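V-type ATP synthase alpha chain (Nanoarchaeum equitans Kin4-M, PDB 5BN3) is a nucleotide-binding subunit of the ATP synthase alpha/beta family, with a P-loop domain that binds adenosine-5'-diphosphate. Local coordinates at residues H479-D492 against G536-S548. Residues are numbered along the deposited sequence; the frame is centred on the assembly and turned at random.
With ADP (adenosine-5'-diphosphate), chain C.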
ATOM      1  N   HIS A 479      40.098  -4.739  -6.203  1.00 60.80           N
ATOM      2  CA  HIS A 479      40.942  -4.936  -7.374  1.00 53.77           C
ATOM      3  C   HIS A 479      40.524  -6.187  -8.140  1.00 43.64           C
ATOM      4  O   HIS A 479      40.253  -6.130  -9.339  1.00 50.60           O
ATOM      5  CB  HIS A 479      42.406  -5.050  -6.948  1.00 55.10           C
ATOM      6  CG  HIS A 479      43.369  -5.077  -8.085  1.00 53.43           C
ATOM      7  ND1 HIS A 479      43.480  -4.045  -8.999  1.00 65.18           N
ATOM      8  CD2 HIS A 479      44.283  -6.004  -8.467  1.00 56.26           C
ATOM      9  CE1 HIS A 479      44.406  -4.339  -9.886  1.00 57.84           C
ATOM     10  NE2 HIS A 479      44.913  -5.526  -9.585  1.00 60.65           N
ATOM     11  N   MET A 480      40.479  -7.316  -7.438  1.00 48.52           N
ATOM     12  CA  MET A 480      40.102  -8.590  -8.043  1.00 49.75           C
ATOM     13  C   MET A 480      38.634  -8.614  -8.458  1.00 52.79           C
ATOM     14  O   MET A 480      38.278  -9.225  -9.468  1.00 44.52           O
ATOM     15  CB  MET A 480      40.375  -9.747  -7.080  1.00 46.67           C
ATOM     16  CG  MET A 480      41.835  -9.927  -6.713  1.00 57.07           C
ATOM     17  SD  MET A 480      42.894 -10.123  -8.156  1.00 56.20           S
ATOM     18  CE  MET A 480      42.133 -11.544  -8.937  1.00 49.29           C
ATOM     19  N   GLY A 481      37.788  -7.958  -7.669  1.00 54.13           N
ATOM     20  CA  GLY A 481      36.370  -7.869  -7.971  1.00 55.78           C
ATOM     21  C   GLY A 481      36.133  -7.165  -9.291  1.00 48.01           C
ATOM     22  O   GLY A 481      35.297  -7.591 -10.087  1.00 43.76           O
ATOM     23  N   ARG A 482      36.877  -6.086  -9.522  1.00 41.97           N
ATOM     24  CA  ARG A 482      36.797  -5.349 -10.778  1.00 46.77           C
ATOM     25  C   ARG A 482      37.221  -6.214 -11.965  1.00 53.24           C
ATOM     26  O   ARG A 482      36.616  -6.155 -13.038  1.00 46.77           O
ATOM     27  CB  ARG A 482      37.654  -4.077 -10.712  1.00 49.84           C
ATOM     28  CG  ARG A 482      37.734  -3.315 -12.032  1.00 56.56           C
ATOM     29  CD  ARG A 482      38.588  -2.056 -11.928  1.00 63.15           C
ATOM     30  NE  ARG A 482      38.684  -1.353 -13.208  1.00 83.83           N
ATOM     31  CZ  ARG A 482      39.720  -1.444 -14.037  1.00 87.46           C
ATOM     32  NH1 ARG A 482      40.760  -2.203 -13.720  1.00 83.70           N
ATOM     33  NH2 ARG A 482      39.719  -0.772 -15.180  1.00 88.15           N
ATOM     34  N   ILE A 483      38.261  -7.021 -11.761  1.00 46.09           N
ATOM     35  CA  ILE A 483      38.768  -7.911 -12.802  1.00 43.23           C
ATOM     36  C   ILE A 483      37.744  -8.986 -13.164  1.00 40.71           C
ATOM     37  O   ILE A 483      37.526  -9.281 -14.340  1.00 39.68           O
ATOM     38  CB  ILE A 483      40.085  -8.587 -12.364  1.00 44.36           C
ATOM     39  CG1 ILE A 483      41.176  -7.536 -12.137  1.00 49.58           C
ATOM     40  CG2 ILE A 483      40.550  -9.589 -13.406  1.00 47.76           C
ATOM     41  CD1 ILE A 483      42.494  -8.123 -11.677  1.00 55.44           C
ATOM     42  N   ILE A 484      37.121  -9.569 -12.145  1.00 34.88           N
ATOM     43  CA  ILE A 484      36.104 -10.593 -12.351  1.00 43.25           C
ATOM     44  C   ILE A 484      34.874 -10.006 -13.047  1.00 37.22           C
ATOM     45  O   ILE A 484      34.330 -10.609 -13.975  1.00 42.10           O
ATOM     46  CB  ILE A 484      35.704 -11.253 -11.010  1.00 45.08           C
ATOM     47  CG1 ILE A 484      36.887 -12.047 -10.442  1.00 43.40           C
ATOM     48  CG2 ILE A 484      34.500 -12.163 -11.192  1.00 41.47           C
ATOM     49  CD1 ILE A 484      36.757 -12.390  -8.969  1.00 38.98           C
ATOM     50  N   ARG A 485      34.447  -8.825 -12.607  1.00 39.22           N
ATOM     51  CA  ARG A 485      33.287  -8.163 -13.198  1.00 38.43           C
ATOM     52  C   ARG A 485      33.533  -7.718 -14.639  1.00 50.17           C
ATOM     53  O   ARG A 485      32.739  -8.023 -15.527  1.00 38.31           O
ATOM     54  CB  ARG A 485      32.845  -6.972 -12.339  1.00 37.34           C
ATOM     55  CG  ARG A 485      32.119  -7.366 -11.055  1.00 35.94           C
ATOM     56  CD  ARG A 485      31.627  -6.150 -10.274  1.00 46.24           C
ATOM     57  NE  ARG A 485      32.710  -5.428  -9.608  1.00 47.23           N
ATOM     58  CZ  ARG A 485      33.264  -4.313 -10.072  1.00 49.19           C
ATOM     59  NH1 ARG A 485      32.835  -3.781 -11.208  1.00 45.26           N
ATOM     60  NH2 ARG A 485      34.243  -3.725  -9.400  1.00 49.36           N
ATOM     61  N   GLU A 486      34.635  -7.010 -14.872  1.00 37.68           N
ATOM     62  CA  GLU A 486      34.911  -6.439 -16.192  1.00 45.25           C
ATOM     63  C   GLU A 486      35.558  -7.417 -17.171  1.00 49.15           C
ATOM     64  O   GLU A 486      35.478  -7.224 -18.384  1.00 51.55           O
ATOM     65  CB  GLU A 486      35.777  -5.175 -16.068  1.00 46.34           C
ATOM     66  CG  GLU A 486      35.089  -4.000 -15.382  1.00 59.25           C
ATOM     67  CD  GLU A 486      35.963  -2.756 -15.328  1.00 76.04           C
ATOM     68  OE1 GLU A 486      37.111  -2.805 -15.820  1.00 88.74           O
ATOM     69  OE2 GLU A 486      35.500  -1.727 -14.792  1.00 87.84           O
ATOM     70  N   GLY A 487      36.199  -8.459 -16.651  1.00 42.35           N
ATOM     71  CA  GLY A 487      36.923  -9.392 -17.499  1.00 41.42           C
ATOM     72  C   GLY A 487      36.290 -10.762 -17.655  1.00 50.72           C
ATOM     73  O   GLY A 487      36.633 -11.499 -18.579  1.00 43.68           O
ATOM     74  N   PHE A 488      35.363 -11.107 -16.764  1.00 38.67           N
ATOM     75  CA  PHE A 488      34.750 -12.432 -16.787  1.00 38.47           C
ATOM     76  C   PHE A 488      33.221 -12.397 -16.868  1.00 45.27           C
ATOM     77  O   PHE A 488      32.626 -13.000 -17.763  1.00 37.66           O
ATOM     78  CB  PHE A 488      35.193 -13.237 -15.563  1.00 38.24           C
ATOM     79  CG  PHE A 488      34.708 -14.654 -15.563  1.00 44.99           C
ATOM     80  CD1 PHE A 488      35.293 -15.597 -16.392  1.00 40.04           C
ATOM     81  CD2 PHE A 488      33.672 -15.048 -14.730  1.00 42.51           C
ATOM     82  CE1 PHE A 488      34.851 -16.906 -16.396  1.00 38.17           C
ATOM     83  CE2 PHE A 488      33.225 -16.355 -14.729  1.00 44.60           C
ATOM     84  CZ  PHE A 488      33.815 -17.286 -15.564  1.00 39.83           C
ATOM     85  N   LEU A 489      32.591 -11.702 -15.927  1.00 36.22           N
ATOM     86  CA  LEU A 489      31.132 -11.655 -15.857  1.00 46.43           C
ATOM     87  C   LEU A 489      30.529 -10.900 -17.040  1.00 39.60           C
ATOM     88  O   LEU A 489      29.581 -11.375 -17.670  1.00 38.93           O
ATOM     89  CB  LEU A 489      30.672 -11.035 -14.536  1.00 40.45           C
ATOM     90  CG  LEU A 489      31.078 -11.803 -13.277  1.00 38.04           C
ATOM     91  CD1 LEU A 489      30.568 -11.114 -12.022  1.00 34.42           C
ATOM     92  CD2 LEU A 489      30.552 -13.218 -13.350  1.00 41.99           C
ATOM     93  N   GLN A 490      31.083  -9.731 -17.345  1.00 33.97           N
ATOM     94  CA  GLN A 490      30.622  -8.952 -18.489  1.00 40.33           C
ATOM     95  C   GLN A 490      30.928  -9.673 -19.794  1.00 48.46           C
ATOM     96  O   GLN A 490      31.996 -10.272 -19.953  1.00 38.63           O
ATOM     97  CB  GLN A 490      31.256  -7.556 -18.492  1.00 39.91           C
ATOM     98  CG  GLN A 490      30.665  -6.601 -17.462  1.00 37.23           C
ATOM     99  CD  GLN A 490      31.303  -5.224 -17.505  1.00 39.88           C
ATOM    100  OE1 GLN A 490      31.879  -4.824 -18.518  1.00 45.68           O
ATOM    101  NE2 GLN A 490      31.205  -4.493 -16.401  1.00 37.54           N
ATOM    102  N   GLN A 491      29.980  -9.614 -20.724  1.00 37.75           N
ATOM    103  CA  GLN A 491      30.131 -10.271 -22.015  1.00 36.00           C
ATOM    104  C   GLN A 491      29.332  -9.521 -23.078  1.00 40.69           C
ATOM    105  O   GLN A 491      28.104  -9.434 -23.000  1.00 34.06           O
ATOM    106  CB  GLN A 491      29.685 -11.736 -21.925  1.00 34.95           C
ATOM    107  CG  GLN A 491      29.978 -12.557 -23.175  1.00 36.96           C
ATOM    108  CD  GLN A 491      29.847 -14.050 -22.944  1.00 42.33           C
ATOM    109  OE1 GLN A 491      29.813 -14.517 -21.803  1.00 38.34           O
ATOM    110  NE2 GLN A 491      29.776 -14.810 -24.031  1.00 35.93           N
ATOM    111  N   ASP A 492      30.040  -8.970 -24.061  1.00 37.14           N
ATOM    112  CA  ASP A 492      29.422  -8.156 -25.105  1.00 36.53           C
ATOM    113  C   ASP A 492      28.747  -9.044 -26.150  1.00 39.84           C
ATOM    114  O   ASP A 492      29.414  -9.744 -26.912  1.00 41.96           O
ATOM    115  CB  ASP A 492      30.476  -7.264 -25.770  1.00 35.97           C
ATOM    116  CG  ASP A 492      29.867  -6.152 -26.605  1.00 55.20           C
ATOM    117  OD1 ASP A 492      28.670  -6.235 -26.956  1.00 48.47           O
ATOM    118  OD2 ASP A 492      30.594  -5.188 -26.920  1.00 51.58           O
ATOM    119  N   GLY A 536      50.198  -3.049 -14.801  1.00 91.79           N
ATOM    120  CA  GLY A 536      49.095  -3.042 -15.743  1.00 77.28           C
ATOM    121  C   GLY A 536      48.678  -4.407 -16.257  1.00 74.73           C
ATOM    122  O   GLY A 536      48.086  -4.513 -17.332  1.00 69.31           O
ATOM    123  N   ILE A 537      48.982  -5.450 -15.492  1.00 66.00           N
ATOM    124  CA  ILE A 537      48.607  -6.808 -15.870  1.00 66.21           C
ATOM    125  C   ILE A 537      47.094  -6.995 -15.765  1.00 74.07           C
ATOM    126  O   ILE A 537      46.497  -7.750 -16.536  1.00 63.54           O
ATOM    127  CB  ILE A 537      49.323  -7.860 -14.995  1.00 68.07           C
ATOM    128  CG1 ILE A 537      50.819  -7.552 -14.898  1.00 83.87           C
ATOM    129  CG2 ILE A 537      49.114  -9.254 -15.558  1.00 63.44           C
ATOM    130  CD1 ILE A 537      51.579  -8.480 -13.965  1.00 74.11           C
ATOM    131  N   HIS A 538      46.477  -6.301 -14.814  1.00 64.02           N
ATOM    132  CA  HIS A 538      45.033  -6.397 -14.627  1.00 65.32           C
ATOM    133  C   HIS A 538      44.265  -5.862 -15.833  1.00 68.26           C
ATOM    134  O   HIS A 538      43.241  -6.425 -16.221  1.00 64.77           O
ATOM    135  CB  HIS A 538      44.590  -5.700 -13.334  1.00 62.46           C
ATOM    136  CG  HIS A 538      44.783  -4.215 -13.337  1.00 67.48           C
ATOM    137  ND1 HIS A 538      46.008  -3.620 -13.146  1.00 76.21           N
ATOM    138  CD2 HIS A 538      43.891  -3.203 -13.480  1.00 68.49           C
ATOM    139  CE1 HIS A 538      45.870  -2.304 -13.185  1.00 71.71           C
ATOM    140  NE2 HIS A 538      44.595  -2.029 -13.387  1.00 80.54           N
ATOM    141  N   GLU A 539      44.771  -4.789 -16.435  1.00 60.81           N
ATOM    142  CA  GLU A 539      44.130  -4.202 -17.607  1.00 61.60           C
ATOM    143  C   GLU A 539      44.266  -5.081 -18.851  1.00 63.48           C
ATOM    144  O   GLU A 539      43.423  -5.030 -19.746  1.00 61.74           O
ATOM    145  CB  GLU A 539      44.674  -2.795 -17.883  1.00 71.82           C
ATOM    146  CG  GLU A 539      44.402  -1.774 -16.778  1.00 77.51           C
ATOM    147  CD  GLU A 539      42.932  -1.389 -16.654  1.00 98.85           C
ATOM    148  OE1 GLU A 539      42.095  -1.910 -17.421  1.00 86.22           O
ATOM    149  OE2 GLU A 539      42.613  -0.553 -15.781  1.00 90.23           O
ATOM    150  N   LYS A 540      45.324  -5.885 -18.904  1.00 59.62           N
ATOM    151  CA  LYS A 540      45.519  -6.814 -20.015  1.00 62.97           C
ATOM    152  C   LYS A 540      44.559  -7.995 -19.918  1.00 57.59           C
ATOM    153  O   LYS A 540      44.018  -8.454 -20.925  1.00 53.96           O
ATOM    154  CB  LYS A 540      46.967  -7.316 -20.059  1.00 67.45           C
ATOM    155  CG  LYS A 540      47.990  -6.227 -20.334  1.00 83.91           C
ATOM    156  CD  LYS A 540      47.555  -5.359 -21.505  1.00 90.39           C
ATOM    157  CE  LYS A 540      47.573  -3.885 -21.133  1.00 81.80           C
ATOM    158  NZ  LYS A 540      46.733  -3.072 -22.057  1.00 88.21           N
ATOM    159  N   ILE A 541      44.356  -8.484 -18.697  1.00 59.04           N
ATOM    160  CA  ILE A 541      43.421  -9.575 -18.436  1.00 52.55           C
ATOM    161  C   ILE A 541      41.985  -9.169 -18.777  1.00 51.01           C
ATOM    162  O   ILE A 541      41.233  -9.943 -19.372  1.00 45.83           O
ATOM    163  CB  ILE A 541      43.502 -10.034 -16.960  1.00 62.87           C
ATOM    164  CG1 ILE A 541      44.892 -10.600 -16.654  1.00 61.22           C
ATOM    165  CG2 ILE A 541      42.435 -11.072 -16.650  1.00 53.49           C
ATOM    166  CD1 ILE A 541      45.054 -11.090 -15.229  1.00 53.98           C
ATOM    167  N   ILE A 542      41.619  -7.946 -18.401  1.00 47.77           N
ATOM    168  CA  ILE A 542      40.280  -7.413 -18.647  1.00 57.40           C
ATOM    169  C   ILE A 542      39.947  -7.329 -20.146  1.00 67.21           C
ATOM    170  O   ILE A 542      38.795  -7.517 -20.545  1.00 56.62           O
ATOM    171  CB  ILE A 542      40.104  -6.038 -17.941  1.00 49.95           C
ATOM    172  CG1 ILE A 542      40.009  -6.240 -16.424  1.00 46.39           C
ATOM    173  CG2 ILE A 542      38.871  -5.310 -18.434  1.00 60.20           C
ATOM    174  CD1 ILE A 542      39.942  -4.949 -15.625  1.00 58.18           C
ATOM    175  N   LYS A 543      40.963  -7.085 -20.971  1.00 54.78           N
ATOM    176  CA  LYS A 543      40.774  -6.949 -22.415  1.00 55.67           C
ATOM    177  C   LYS A 543      40.778  -8.285 -23.161  1.00 50.95           C
ATOM    178  O   LYS A 543      40.482  -8.331 -24.355  1.00 53.33           O
ATOM    179  CB  LYS A 543      41.852  -6.031 -23.000  1.00 64.32           C
ATOM    180  CG  LYS A 543      41.795  -4.598 -22.500  1.00 67.59           C
ATOM    181  CD  LYS A 543      43.085  -3.851 -22.818  1.00 84.87           C
ATOM    182  CE  LYS A 543      43.400  -3.885 -24.305  1.00101.35           C
ATOM    183  NZ  LYS A 543      44.686  -3.200 -24.615  1.00 99.87           N
ATOM    184  N   LEU A 544      41.110  -9.364 -22.454  1.00 46.46           N
ATOM    185  CA  LEU A 544      41.242 -10.695 -23.056  1.00 42.10           C
ATOM    186  C   LEU A 544      40.012 -11.159 -23.835  1.00 56.35           C
ATOM    187  O   LEU A 544      40.133 -11.644 -24.960  1.00 48.75           O
ATOM    188  CB  LEU A 544      41.579 -11.734 -21.982  1.00 48.77           C
ATOM    189  CG  LEU A 544      43.037 -11.893 -21.553  1.00 53.51           C
ATOM    190  CD1 LEU A 544      43.145 -12.822 -20.359  1.00 45.83           C
ATOM    191  CD2 LEU A 544      43.849 -12.440 -22.706  1.00 57.26           C
ATOM    192  N   ARG A 545      38.835 -11.003 -23.233  1.00 48.62           N
ATOM    193  CA  ARG A 545      37.589 -11.512 -23.808  1.00 53.07           C
ATOM    194  C   ARG A 545      37.260 -10.927 -25.181  1.00 43.43           C
ATOM    195  O   ARG A 545      36.493 -11.515 -25.944  1.00 49.98           O
ATOM    196  CB  ARG A 545      36.415 -11.296 -22.841  1.00 37.71           C
ATOM    197  CG  ARG A 545      36.172  -9.841 -22.435  1.00 41.65           C
ATOM    198  CD  ARG A 545      35.033  -9.731 -21.423  1.00 47.05           C
ATOM    199  NE  ARG A 545      34.829  -8.362 -20.949  1.00 39.52           N
ATOM    200  CZ  ARG A 545      33.910  -7.530 -21.428  1.00 41.52           C
ATOM    201  NH1 ARG A 545      33.097  -7.924 -22.398  1.00 44.24           N
ATOM    202  NH2 ARG A 545      33.800  -6.306 -20.935  1.00 41.59           N
ATOM    203  N   TYR A 546      37.851  -9.779 -25.495  1.00 42.91           N
ATOM    204  CA  TYR A 546      37.626  -9.137 -26.786  1.00 42.00           C
ATOM    205  C   TYR A 546      38.534  -9.675 -27.889  1.00 57.65           C
ATOM    206  O   TYR A 546      38.481  -9.202 -29.026  1.00 49.71           O
ATOM    207  CB  TYR A 546      37.808  -7.623 -26.663  1.00 46.99           C
ATOM    208  CG  TYR A 546      36.627  -6.922 -26.043  1.00 55.71           C
ATOM    209  CD1 TYR A 546      35.440  -6.779 -26.745  1.00 48.63           C
ATOM    210  CD2 TYR A 546      36.701  -6.393 -24.763  1.00 52.47           C
ATOM    211  CE1 TYR A 546      34.357  -6.138 -26.188  1.00 51.99           C
ATOM    212  CE2 TYR A 546      35.621  -5.748 -24.198  1.00 63.06           C
ATOM    213  CZ  TYR A 546      34.452  -5.625 -24.917  1.00 49.63           C
ATOM    214  OH  TYR A 546      33.371  -4.985 -24.364  1.00 61.17           O
ATOM    215  N   LYS A 547      39.362 -10.661 -27.563  1.00 56.13           N
ATOM    216  CA  LYS A 547      40.340 -11.150 -28.532  1.00 58.10           C
ATOM    217  C   LYS A 547      39.892 -12.401 -29.288  1.00 58.83           C
ATOM    218  O   LYS A 547      39.031 -13.145 -28.815  1.00 56.99           O
ATOM    219  CB  LYS A 547      41.716 -11.317 -27.877  1.00 54.51           C
ATOM    220  CG  LYS A 547      42.346  -9.967 -27.552  1.00 58.85           C
ATOM    221  CD  LYS A 547      43.725 -10.068 -26.916  1.00 65.84           C
ATOM    222  CE  LYS A 547      44.328  -8.674 -26.753  1.00 72.79           C
ATOM    223  NZ  LYS A 547      45.514  -8.648 -25.858  1.00 97.13           N
ATOM    224  N   SER A 548      40.480 -12.603 -30.467  1.00 61.31           N
ATOM    225  CA  SER A 548      40.037 -13.617 -31.428  1.00 71.45           C
ATOM    226  C   SER A 548      39.829 -15.001 -30.823  1.00 76.13           C
ATOM    227  O   SER A 548      38.697 -15.478 -30.726  1.00101.44           O
ATOM    228  CB  SER A 548      41.026 -13.712 -32.594  1.00 74.03           C
ATOM    229  OG  SER A 548      42.221 -14.370 -32.207  1.00 67.74           O
TER
HETATM  230  PB  ADP C 601      14.802  -6.042 -21.865  1.00 30.00           P
HETATM  231  O1B ADP C 601      15.111  -6.545 -20.479  1.00 28.44           O
HETATM  232  O2B ADP C 601      14.419  -7.112 -22.850  1.00 25.84           O
HETATM  233  O3B ADP C 601      13.909  -4.828 -21.877  1.00 29.94           O
HETATM  234  PA  ADP C 601      16.951  -5.834 -23.770  1.00 31.29           P
HETATM  235  O1A ADP C 601      17.275  -7.297 -23.851  1.00 33.38           O
HETATM  236  O2A ADP C 601      16.161  -5.181 -24.875  1.00 31.11           O
HETATM  237  O3A ADP C 601      16.250  -5.513 -22.352  1.00 29.81           O
HETATM  238  O5' ADP C 601      18.339  -5.037 -23.603  1.00 32.13           O
HETATM  239  C5' ADP C 601      18.326  -3.642 -23.303  1.00 33.85           C
HETATM  240  C4' ADP C 601      19.591  -2.981 -23.837  1.00 37.18           C
HETATM  241  O4' ADP C 601      20.750  -3.540 -23.206  1.00 36.24           O
HETATM  242  C3' ADP C 601      19.708  -3.219 -25.332  1.00 41.57           C
HETATM  243  O3' ADP C 601      19.874  -1.965 -26.000  1.00 46.11           O
HETATM  244  C2' ADP C 601      20.939  -4.084 -25.495  1.00 46.56           C
HETATM  245  O2' ADP C 601      21.739  -3.650 -26.595  1.00 68.69           O
HETATM  246  C1' ADP C 601      21.702  -3.950 -24.189  1.00 33.82           C
HETATM  247  N9  ADP C 601      22.296  -5.258 -23.821  1.00 38.00           N
HETATM  248  C8  ADP C 601      21.706  -6.220 -23.087  1.00 35.07           C
HETATM  249  N7  ADP C 601      22.526  -7.291 -22.941  1.00 32.95           N
HETATM  250  C5  ADP C 601      23.674  -7.016 -23.589  1.00 39.51           C
HETATM  251  C6  ADP C 601      24.958  -7.714 -23.827  1.00 33.84           C
HETATM  252  N6  ADP C 601      25.189  -8.955 -23.326  1.00 35.37           N
HETATM  253  N1  ADP C 601      25.890  -7.062 -24.559  1.00 36.50           N
HETATM  254  C2  ADP C 601      25.674  -5.829 -25.059  1.00 44.31           C
HETATM  255  N3  ADP C 601      24.534  -5.140 -24.882  1.00 40.99           N
HETATM  256  C4  ADP C 601      23.516  -5.672 -24.166  1.00 40.18           C
HETATM  257  O   HOH W   1      38.747 -10.589 -20.377  1.00 42.77           O
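Arg545 reaches across to the end of helix 472-489 and grips the backbone there. Its NE gives a hydrogen bond to Glu486 O (2.9 Å, 145° at the hydrogen), and NH2 adds a weak one to the same oxygen. With CG between the backbone N and the carbonyl carbon (chi1 58°) and the chain extended to NE, the guanidinium is carried across to that oxygen. It lies between Gln490 CB on one face and Tyr546 CE2 on the other. NH1 forms a salt bridge with Asp498, which also accepts a hydrogen bond from Asp492 N. Arg545 thus borders the loop at the nucleotide pocket, where Gln491 O accepts a bond from ADP N6 (3.0 Å). A water joins Gly487 O, Ile541 O and Arg545 N.

The two helices belong to the helical C-terminal part of the subunit and run roughly parallel, with axes at 26°. They come close at Gly487, whose CA is 4.1 Å from Ile542 CA. Ile542 puts CD1 over one face of the Arg482 guanidinium, 3.4 Å from NH1, and CG2 against Glu486 CB. Arg482 NH2 makes a salt bridge to Glu539 OE2 (3.0 Å), meeting it on the syn side. His538 presents one ring face to the edge of His479 in a T-shaped pair, centroids 4.8 Å apart. His538 CB rests on Ile483 CD1 (3.6 Å). Tyr516 of helix 503-523 holds His479 NE2 by a hydrogen bond.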